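Local coordinates for protein alpha-(N-acetylaminomethylene)succinic acid hydrolase (Mesorhizobium loti, PDB 3KXP) that catalyses the last step of vitamin B6 degradation, hydrolysing (E)-2-(acetamidomethylene)succinate to succinic semialdehyde, acetate, ammonia and carbon dioxide, at residues I89-R94 against A307-I312; T96-D101 against L131-A136; L127-A132 against A153-L158. One frame throughout, in Å; residues are numbered along the deposited sequence.

Contact 1 (I89-R94 against A307-I312); sequences IRLSDR and AITNFI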
loop_
_atom_site.group_PDB
_atom_site.type_symbol
_atom_site.label_atom_id
_atom_site.label_comp_id
_atom_site.label_asym_id
_atom_site.label_seq_id
_atom_site.Cartn_x
_atom_site.Cartn_y
_atom_site.Cartn_z
ATOM N N ILE A 89 16.420 -14.269 -2.616
ATOM C CA ILE A 89 17.598 -13.976 -3.414
ATOM C C ILE A 89 17.441 -12.600 -4.051
ATOM O O ILE A 89 18.416 -11.875 -4.229
ATOM C CB ILE A 89 17.805 -15.033 -4.517
ATOM C CG1 ILE A 89 18.128 -16.385 -3.884
ATOM C CG2 ILE A 89 18.940 -14.617 -5.432
ATOM C CD1 ILE A 89 18.405 -17.492 -4.885
ATOM N N ARG A 90 16.196 -12.247 -4.363
ATOM C CA ARG A 90 15.857 -10.972 -4.996
ATOM C C ARG A 90 15.962 -9.759 -4.077
ATOM O O ARG A 90 16.027 -8.628 -4.551
ATOM C CB ARG A 90 14.431 -11.034 -5.547
ATOM C CG ARG A 90 14.242 -11.915 -6.767
ATOM C CD ARG A 90 14.631 -11.176 -8.034
ATOM N NE ARG A 90 14.165 -11.871 -9.226
ATOM C CZ ARG A 90 12.894 -12.186 -9.459
ATOM N NH1 ARG A 90 11.953 -11.870 -8.581
ATOM N NH2 ARG A 90 12.562 -12.820 -10.575
ATOM N N LEU A 91 15.970 -9.984 -2.771
ATOM C CA LEU A 91 16.036 -8.874 -1.828
ATOM C C LEU A 91 17.273 -8.907 -0.945
ATOM O O LEU A 91 17.458 -8.022 -0.108
ATOM C CB LEU A 91 14.783 -8.878 -0.943
ATOM C CG LEU A 91 13.440 -8.646 -1.644
ATOM C CD1 LEU A 91 12.293 -9.160 -0.782
ATOM C CD2 LEU A 91 13.279 -7.173 -1.946
ATOM N N SER A 92 18.113 -9.922 -1.147
ATOM C CA SER A 92 19.335 -10.131 -0.363
ATOM C C SER A 92 20.393 -9.036 -0.418
ATOM O O SER A 92 21.084 -8.787 0.572
ATOM C CB SER A 92 19.985 -11.456 -0.757
ATOM O OG SER A 92 19.201 -12.545 -0.313
ATOM N N ASP A 93 20.532 -8.396 -1.572
ATOM C CA ASP A 93 21.515 -7.337 -1.717
ATOM C C ASP A 93 21.200 -6.095 -0.883
ATOM O O ASP A 93 22.099 -5.312 -0.586
ATOM C CB ASP A 93 21.661 -6.955 -3.194
ATOM C CG ASP A 93 20.361 -7.099 -3.973
ATOM O OD1 ASP A 93 19.363 -6.422 -3.637
ATOM O OD2 ASP A 93 20.342 -7.900 -4.935
ATOM N N ARG A 94 19.941 -5.931 -0.478
ATOM C CA ARG A 94 19.524 -4.758 0.299
ATOM C C ARG A 94 19.051 -5.084 1.713
ATOM O O ARG A 94 19.005 -4.202 2.572
ATOM C CB ARG A 94 18.394 -4.025 -0.428
ATOM C CG ARG A 94 18.676 -3.691 -1.887
ATOM C CD ARG A 94 17.366 -3.551 -2.657
ATOM N NE ARG A 94 16.452 -2.656 -1.957
ATOM C CZ ARG A 94 15.147 -2.573 -2.186
ATOM N NH1 ARG A 94 14.566 -3.331 -3.105
ATOM N NH2 ARG A 94 14.419 -1.736 -1.470
ATOM N N ALA A 307 4.984 -5.868 -5.450
ATOM C CA ALA A 307 4.085 -5.371 -4.424
ATOM C C ALA A 307 4.863 -5.115 -3.147
ATOM O O ALA A 307 4.584 -4.161 -2.427
ATOM C CB ALA A 307 2.987 -6.375 -4.167
ATOM N N ILE A 308 5.839 -5.970 -2.861
ATOM C CA ILE A 308 6.648 -5.801 -1.658
ATOM C C ILE A 308 7.599 -4.609 -1.796
ATOM O O ILE A 308 7.752 -3.814 -0.866
ATOM C CB ILE A 308 7.464 -7.070 -1.349
ATOM C CG1 ILE A 308 6.515 -8.203 -0.953
ATOM C CG2 ILE A 308 8.456 -6.788 -0.233
ATOM C CD1 ILE A 308 7.193 -9.537 -0.756
ATOM N N THR A 309 8.223 -4.473 -2.959
ATOM C CA THR A 309 9.143 -3.365 -3.175
ATOM C C THR A 309 8.380 -2.045 -3.240
ATOM O O THR A 309 8.900 -1.020 -2.829
ATOM C CB THR A 309 9.992 -3.557 -4.458
ATOM O OG1 THR A 309 9.134 -3.722 -5.594
ATOM C CG2 THR A 309 10.883 -4.792 -4.326
ATOM N N ASN A 310 7.148 -2.058 -3.737
ATOM C CA ASN A 310 6.377 -0.813 -3.782
ATOM C C ASN A 310 6.070 -0.383 -2.350
ATOM O O ASN A 310 6.103 0.802 -2.017
ATOM C CB ASN A 310 5.054 -0.993 -4.534
ATOM C CG ASN A 310 5.230 -1.027 -6.043
ATOM O OD1 ASN A 310 6.147 -0.407 -6.591
ATOM N ND2 ASN A 310 4.332 -1.736 -6.725
ATOM N N PHE A 311 5.792 -1.375 -1.509
ATOM C CA PHE A 311 5.450 -1.162 -0.107
ATOM C C PHE A 311 6.578 -0.578 0.731
ATOM O O PHE A 311 6.478 0.544 1.220
ATOM C CB PHE A 311 5.006 -2.485 0.521
ATOM C CG PHE A 311 4.431 -2.344 1.904
ATOM C CD1 PHE A 311 4.780 -3.242 2.907
ATOM C CD2 PHE A 311 3.511 -1.339 2.193
ATOM C CE1 PHE A 311 4.220 -3.144 4.179
ATOM C CE2 PHE A 311 2.943 -1.229 3.456
ATOM C CZ PHE A 311 3.295 -2.133 4.456
ATOM N N ILE A 312 7.653 -1.345 0.890
ATOM C CA ILE A 312 8.785 -0.918 1.708
ATOM C C ILE A 312 9.663 0.214 1.151
ATOM O O ILE A 312 10.324 0.911 1.923
ATOM C CB ILE A 312 9.683 -2.133 2.052
ATOM C CG1 ILE A 312 10.171 -2.796 0.765
ATOM C CG2 ILE A 312 8.894 -3.144 2.889
ATOM C CD1 ILE A 312 11.046 -3.999 0.980
#
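L91 lays its CD2 methyl against the CG2 methyl of T309, and the two side chains meet at a slant. The atoms L91 CD2 and T309 CG2 are 4.1 Å apart, an ordinary van der Waals distance. The other branch of L91 is more distant, with CD1 4.5 Å from CG2 of I308, one residue before T309. R94 approaches the same threonine methyl from a second direction. Its NH1 is 4.1 Å from T309 CG2, which lies at the edge of the guanidinium and near its plane. The two side chains run at about a right angle to each other. A bend in the R94 chain at chi3 (50°) brings the guanidinium up to the T309 methyl. One methyl of T309 therefore serves both a leucine and an arginine. The threonine hydroxyl is engaged differently. OG1 sits between the backbone N and the carbonyl carbon (chi1 57°), and it hydrogen-bonds to the carbonyl of K306 within its own helix. That leaves CG2 to face the 89-94 loop.

No hydrogen bond crosses between the two segments. The charge of R94 is met just past the segment, where NH2 forms a salt bridge with D313. A second salt bridge, R90 to E302, ties the loop to an earlier part of the same helix. Within the loop, the bond from R94 N to L91 O (3.3 Å) helps keep the two touching residues together.

The 89-94 loop follows helix 85-89 and leads into strand 96-100. It packs beside the C-terminal helix 301-313 on one face of the central sheet of the alpha/beta hydrolase fold, where L91 and I312 both touch M71 of strand 70-74. Further round helix 301-313, F311 packs on strand 159-165, and N310 hydrogen-bonds D283 of the second subunit.

Contact 2 (T96-D101 against L131-A136); sequences TTIAVD and LARGHA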
loop_
_atom_site.group_PDB
_atom_site.type_symbol
_atom_site.label_atom_id
_atom_site.label_comp_id
_atom_site.label_asym_id
_atom_site.label_seq_id
_atom_site.Cartn_x
_atom_site.Cartn_y
_atom_site.Cartn_z
ATOM N N THR A 96 18.834 -8.267 5.027
ATOM C CA THR A 96 19.297 -9.519 5.607
ATOM C C THR A 96 18.007 -10.345 5.628
ATOM O O THR A 96 17.163 -10.181 6.515
ATOM C CB THR A 96 19.806 -9.333 7.061
ATOM O OG1 THR A 96 20.983 -8.511 7.062
ATOM C CG2 THR A 96 20.139 -10.683 7.686
ATOM N N THR A 97 17.842 -11.197 4.623
ATOM C CA THR A 97 16.656 -12.031 4.506
ATOM C C THR A 97 16.806 -13.354 5.246
ATOM O O THR A 97 17.737 -14.123 4.993
ATOM C CB THR A 97 16.346 -12.342 3.030
ATOM O OG1 THR A 97 17.413 -13.120 2.471
ATOM C CG2 THR A 97 16.200 -11.055 2.234
ATOM N N ILE A 98 15.875 -13.625 6.153
ATOM C CA ILE A 98 15.902 -14.859 6.919
ATOM C C ILE A 98 14.527 -15.516 6.929
ATOM O O ILE A 98 13.537 -14.903 7.340
ATOM C CB ILE A 98 16.350 -14.608 8.382
ATOM C CG1 ILE A 98 17.774 -14.027 8.398
ATOM C CG2 ILE A 98 16.310 -15.909 9.163
ATOM C CD1 ILE A 98 18.365 -13.781 9.793
ATOM N N ALA A 99 14.468 -16.759 6.459
ATOM C CA ALA A 99 13.219 -17.511 6.442
ATOM C C ALA A 99 13.224 -18.388 7.687
ATOM O O ALA A 99 14.246 -18.983 8.025
ATOM C CB ALA A 99 13.136 -18.371 5.188
ATOM N N VAL A 100 12.088 -18.481 8.364
ATOM C CA VAL A 100 12.013 -19.260 9.594
ATOM C C VAL A 100 11.105 -20.476 9.547
ATOM O O VAL A 100 9.937 -20.379 9.165
ATOM C CB VAL A 100 11.509 -18.384 10.777
ATOM C CG1 VAL A 100 11.514 -19.180 12.060
ATOM C CG2 VAL A 100 12.357 -17.130 10.902
ATOM N N ASP A 101 11.644 -21.625 9.938
ATOM C CA ASP A 101 10.830 -22.826 10.014
ATOM C C ASP A 101 10.116 -22.577 11.328
ATOM O O ASP A 101 10.759 -22.438 12.366
ATOM C CB ASP A 101 11.705 -24.078 10.114
ATOM C CG ASP A 101 12.193 -24.549 8.762
ATOM O OD1 ASP A 101 13.035 -25.471 8.714
ATOM O OD2 ASP A 101 11.720 -23.997 7.743
ATOM N N LEU A 131 18.199 -12.267 17.536
ATOM C CA LEU A 131 19.014 -11.895 16.388
ATOM C C LEU A 131 19.637 -10.528 16.618
ATOM O O LEU A 131 20.664 -10.199 16.031
ATOM C CB LEU A 131 18.167 -11.863 15.116
ATOM C CG LEU A 131 17.610 -13.195 14.612
ATOM C CD1 LEU A 131 16.822 -12.944 13.331
ATOM C CD2 LEU A 131 18.754 -14.178 14.363
ATOM N N ALA A 132 18.994 -9.741 17.477
ATOM C CA ALA A 132 19.446 -8.393 17.817
ATOM C C ALA A 132 20.074 -7.651 16.639
ATOM O O ALA A 132 21.218 -7.207 16.716
ATOM C CB ALA A 132 20.432 -8.454 18.980
ATOM N N ARG A 133 19.324 -7.528 15.550
ATOM C CA ARG A 133 19.804 -6.821 14.369
ATOM C C ARG A 133 18.835 -5.702 14.011
ATOM O O ARG A 133 18.800 -5.246 12.874
ATOM C CB ARG A 133 19.938 -7.776 13.181
ATOM C CG ARG A 133 20.782 -8.998 13.470
ATOM C CD ARG A 133 21.068 -9.795 12.206
ATOM N NE ARG A 133 21.552 -11.136 12.527
ATOM C CZ ARG A 133 21.969 -12.020 11.626
ATOM N NH1 ARG A 133 21.969 -11.704 10.336
ATOM N NH2 ARG A 133 22.371 -13.224 12.015
ATOM N N GLY A 134 18.052 -5.266 14.992
ATOM C CA GLY A 134 17.090 -4.204 14.755
ATOM C C GLY A 134 15.701 -4.743 14.468
ATOM O O GLY A 134 15.530 -5.944 14.270
ATOM N N HIS A 135 14.709 -3.855 14.444
ATOM C CA HIS A 135 13.330 -4.253 14.183
ATOM C C HIS A 135 13.234 -4.936 12.821
ATOM O O HIS A 135 14.007 -4.646 11.907
ATOM C CB HIS A 135 12.396 -3.035 14.256
ATOM C CG HIS A 135 12.738 -1.944 13.287
ATOM N ND1 HIS A 135 11.922 -0.852 13.086
ATOM C CD2 HIS A 135 13.785 -1.792 12.441
ATOM C CE1 HIS A 135 12.448 -0.076 12.154
ATOM N NE2 HIS A 135 13.578 -0.625 11.745
ATOM N N ALA A 136 12.279 -5.844 12.680
ATOM C CA ALA A 136 12.163 -6.583 11.434
ATOM C C ALA A 136 10.907 -6.352 10.624
ATOM O O ALA A 136 9.840 -6.047 11.160
ATOM C CB ALA A 136 12.311 -8.080 11.713
#
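R133 reaches across to T96 and I98 with the end of its long side chain. From CB the chain runs through CG and CD to NE fully extended, with chi2 at -171° and chi3 at -164°. This aliphatic part makes no close contact with strand 96-100; it carries the guanidinium out to it. At CZ the first neighbour appears, I98 CD1, at 4.4 Å from that atom. The methyl lies over one face of the guanidinium, off its centre. NH1 goes further and meets two methyls. T96 CG2 is 3.4 Å from R133 NH1 and comes to the flat group obliquely. I98 CD1 is 4.2 Å from the same nitrogen. The last atom, NH2, turns to E64 of strand 59-65 and forms a salt bridge.

I98 has a second partner in L131. Their terminal methyls meet tip to tip, with I98 CD1 and L131 CD1 3.9 Å apart. Both residues also pack on L70 and L72 of strand 70-74, so this pair belongs to the core between helix 117-131 and the sheet. T96 gives R133 its methyl because CG2 stands opposite the backbone N, while its OG1 hydrogen-bonds to the carbonyl of G68.

The segments are the first strand and the helix-to-strand link of a beta-alpha-beta crossover, strand 96-100, helix 117-131, strand 136-141. No hydrogen bond joins them directly. The contact is hydrophobic at I98 and L131 and methyl-to-guanidinium at R133, where E64 probably offsets the arginine's charge.

Contact 3 (L127-A132 against A153-L158); sequences LIRTLA and AKYPDL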
loop_
_atom_site.group_PDB
_atom_site.type_symbol
_atom_site.label_atom_id
_atom_site.label_comp_id
_atom_site.label_asym_id
_atom_site.label_seq_id
_atom_site.Cartn_x
_atom_site.Cartn_y
_atom_site.Cartn_z
ATOM N N LEU A 127 12.775 -14.379 18.537
ATOM C CA LEU A 127 13.749 -14.473 17.457
ATOM C C LEU A 127 14.301 -13.102 17.052
ATOM O O LEU A 127 15.493 -12.957 16.764
ATOM C CB LEU A 127 13.100 -15.186 16.264
ATOM C CG LEU A 127 13.923 -15.604 15.045
ATOM C CD1 LEU A 127 14.181 -14.396 14.196
ATOM C CD2 LEU A 127 15.220 -16.273 15.468
ATOM N N ILE A 128 13.447 -12.088 17.030
ATOM C CA ILE A 128 13.917 -10.762 16.678
ATOM C C ILE A 128 14.893 -10.290 17.759
ATOM O O ILE A 128 15.953 -9.749 17.449
ATOM C CB ILE A 128 12.737 -9.775 16.532
ATOM C CG1 ILE A 128 11.848 -10.215 15.363
ATOM C CG2 ILE A 128 13.260 -8.361 16.268
ATOM C CD1 ILE A 128 10.553 -9.463 15.260
ATOM N N ARG A 129 14.544 -10.512 19.023
ATOM C CA ARG A 129 15.416 -10.123 20.135
ATOM C C ARG A 129 16.741 -10.882 20.085
ATOM O O ARG A 129 17.808 -10.288 20.232
ATOM C CB ARG A 129 14.742 -10.413 21.477
ATOM C CG ARG A 129 13.702 -9.401 21.880
ATOM C CD ARG A 129 12.751 -10.009 22.884
ATOM N NE ARG A 129 11.710 -9.075 23.294
ATOM C CZ ARG A 129 10.591 -9.439 23.908
ATOM N NH1 ARG A 129 10.373 -10.720 24.176
ATOM N NH2 ARG A 129 9.697 -8.524 24.267
ATOM N N THR A 130 16.664 -12.193 19.873
ATOM C CA THR A 130 17.854 -13.032 19.819
ATOM C C THR A 130 18.774 -12.666 18.663
ATOM O O THR A 130 19.995 -12.742 18.790
ATOM C CB THR A 130 17.478 -14.519 19.714
ATOM O OG1 THR A 130 16.721 -14.891 20.871
ATOM C CG2 THR A 130 18.726 -15.391 19.631
ATOM N N LEU A 131 18.199 -12.267 17.536
ATOM C CA LEU A 131 19.014 -11.895 16.388
ATOM C C LEU A 131 19.637 -10.528 16.618
ATOM O O LEU A 131 20.664 -10.199 16.031
ATOM C CB LEU A 131 18.167 -11.863 15.116
ATOM C CG LEU A 131 17.610 -13.195 14.612
ATOM C CD1 LEU A 131 16.822 -12.944 13.331
ATOM C CD2 LEU A 131 18.754 -14.178 14.363
ATOM N N ALA A 132 18.994 -9.741 17.477
ATOM C CA ALA A 132 19.446 -8.393 17.817
ATOM C C ALA A 132 20.074 -7.651 16.639
ATOM O O ALA A 132 21.218 -7.207 16.716
ATOM C CB ALA A 132 20.432 -8.454 18.980
ATOM N N ALA A 153 1.202 -6.369 16.394
ATOM C CA ALA A 153 0.257 -5.715 17.282
ATOM C C ALA A 153 0.655 -5.866 18.748
ATOM O O ALA A 153 0.312 -5.027 19.582
ATOM C CB ALA A 153 -1.143 -6.286 17.060
ATOM N N LYS A 154 1.374 -6.935 19.065
ATOM C CA LYS A 154 1.785 -7.168 20.442
ATOM C C LYS A 154 3.188 -6.632 20.724
ATOM O O LYS A 154 3.502 -6.293 21.856
ATOM C CB LYS A 154 1.708 -8.661 20.770
ATOM C CG LYS A 154 1.917 -8.980 22.243
ATOM C CD LYS A 154 1.803 -10.476 22.521
ATOM C CE LYS A 154 2.174 -10.801 23.968
ATOM N NZ LYS A 154 2.143 -12.274 24.262
ATOM N N TYR A 155 4.020 -6.543 19.691
ATOM C CA TYR A 155 5.392 -6.048 19.840
ATOM C C TYR A 155 5.736 -4.947 18.838
ATOM O O TYR A 155 6.646 -5.098 18.018
ATOM C CB TYR A 155 6.391 -7.198 19.674
ATOM C CG TYR A 155 6.142 -8.351 20.609
ATOM C CD1 TYR A 155 5.550 -9.524 20.155
ATOM C CD2 TYR A 155 6.496 -8.265 21.949
ATOM C CE1 TYR A 155 5.315 -10.583 21.012
ATOM C CE2 TYR A 155 6.266 -9.315 22.819
ATOM C CZ TYR A 155 5.676 -10.473 22.346
ATOM O OH TYR A 155 5.438 -11.510 23.217
ATOM N N PRO A 156 5.019 -3.816 18.905
ATOM C CA PRO A 156 5.203 -2.656 18.030
ATOM C C PRO A 156 6.659 -2.317 17.735
ATOM O O PRO A 156 7.049 -2.162 16.578
ATOM C CB PRO A 156 4.516 -1.537 18.807
ATOM C CG PRO A 156 3.396 -2.245 19.459
ATOM C CD PRO A 156 4.039 -3.513 19.964
ATOM N N ASP A 157 7.451 -2.204 18.795
ATOM C CA ASP A 157 8.861 -1.848 18.685
ATOM C C ASP A 157 9.758 -2.851 17.955
ATOM O O ASP A 157 10.748 -2.467 17.333
ATOM C CB ASP A 157 9.420 -1.576 20.088
ATOM C CG ASP A 157 8.734 -0.392 20.778
ATOM O OD1 ASP A 157 8.982 -0.177 21.984
ATOM O OD2 ASP A 157 7.953 0.331 20.119
ATOM N N LEU A 158 9.416 -4.130 18.021
ATOM C CA LEU A 158 10.229 -5.148 17.370
ATOM C C LEU A 158 9.988 -5.279 15.862
ATOM O O LEU A 158 10.816 -5.839 15.140
ATOM C CB LEU A 158 9.994 -6.501 18.051
ATOM C CG LEU A 158 10.334 -6.534 19.542
ATOM C CD1 LEU A 158 10.013 -7.908 20.130
ATOM C CD2 LEU A 158 11.813 -6.195 19.723
#
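The backbones come closest at I128 and L158, whose CA atoms are 6.8 Å apart. The contact joins the C-terminal ends of two helices of the alpha/beta hydrolase fold. Helix 117-131 ends at L131, and phi turns positive at A132. Helix 143-154 gives way at Y155 to a short turn, closed by the bond from L158 N to Y155 O (2.9 Å).

I128 sets two methyls against L158 O, CD1 at 3.6 Å and CG2 at 3.7 Å. With chi1 at -64°, CG2 is anti to the backbone N, which puts it beside CD1 there. I128 CD1 also touches L158 CB at 4.1 Å. Replacing this isoleucine by an alanine would probably open a gap beside the L158 carbonyl. R129 extends past L158 and lays its guanidinium over it, with L158 CD1 3.8 Å from R129 NE. R129 NH2 nears Y155 CE2 (3.8 Å) obliquely, the two planes 79° apart.

D122 ties helix 117-131 to K154 by a salt bridge and to the Y155 hydroxyl by a hydrogen bond. No hydrogen bond crosses the segments. Contact is van der Waals, between methyls, a carbonyl, a guanidinium and a ring.

Overall arrangement
Contact 1 opens the series at 89-94 and closes it at 307-312. It closes the longest loop of the three, and contacts 2 and 3 are nested inside it. Contact 3 begins on helix 117-131, where contact 2 ends; they share L131 and A132. Their centres are 9 Å apart, and A136 N probably hydrogen-bonds to L158 O. The centre of contact 1 lies 14 Å from that of contact 2, which it touches through L91, S92 and T97, and 20 Å from that of contact 3. Contact 1 lies on one face of the central sheet. Contact 2 ties its strand 96-100 to the end of helix 117-131 on the other face, and contact 3 joins that helix to the turn after helix 143-154, away from the active site.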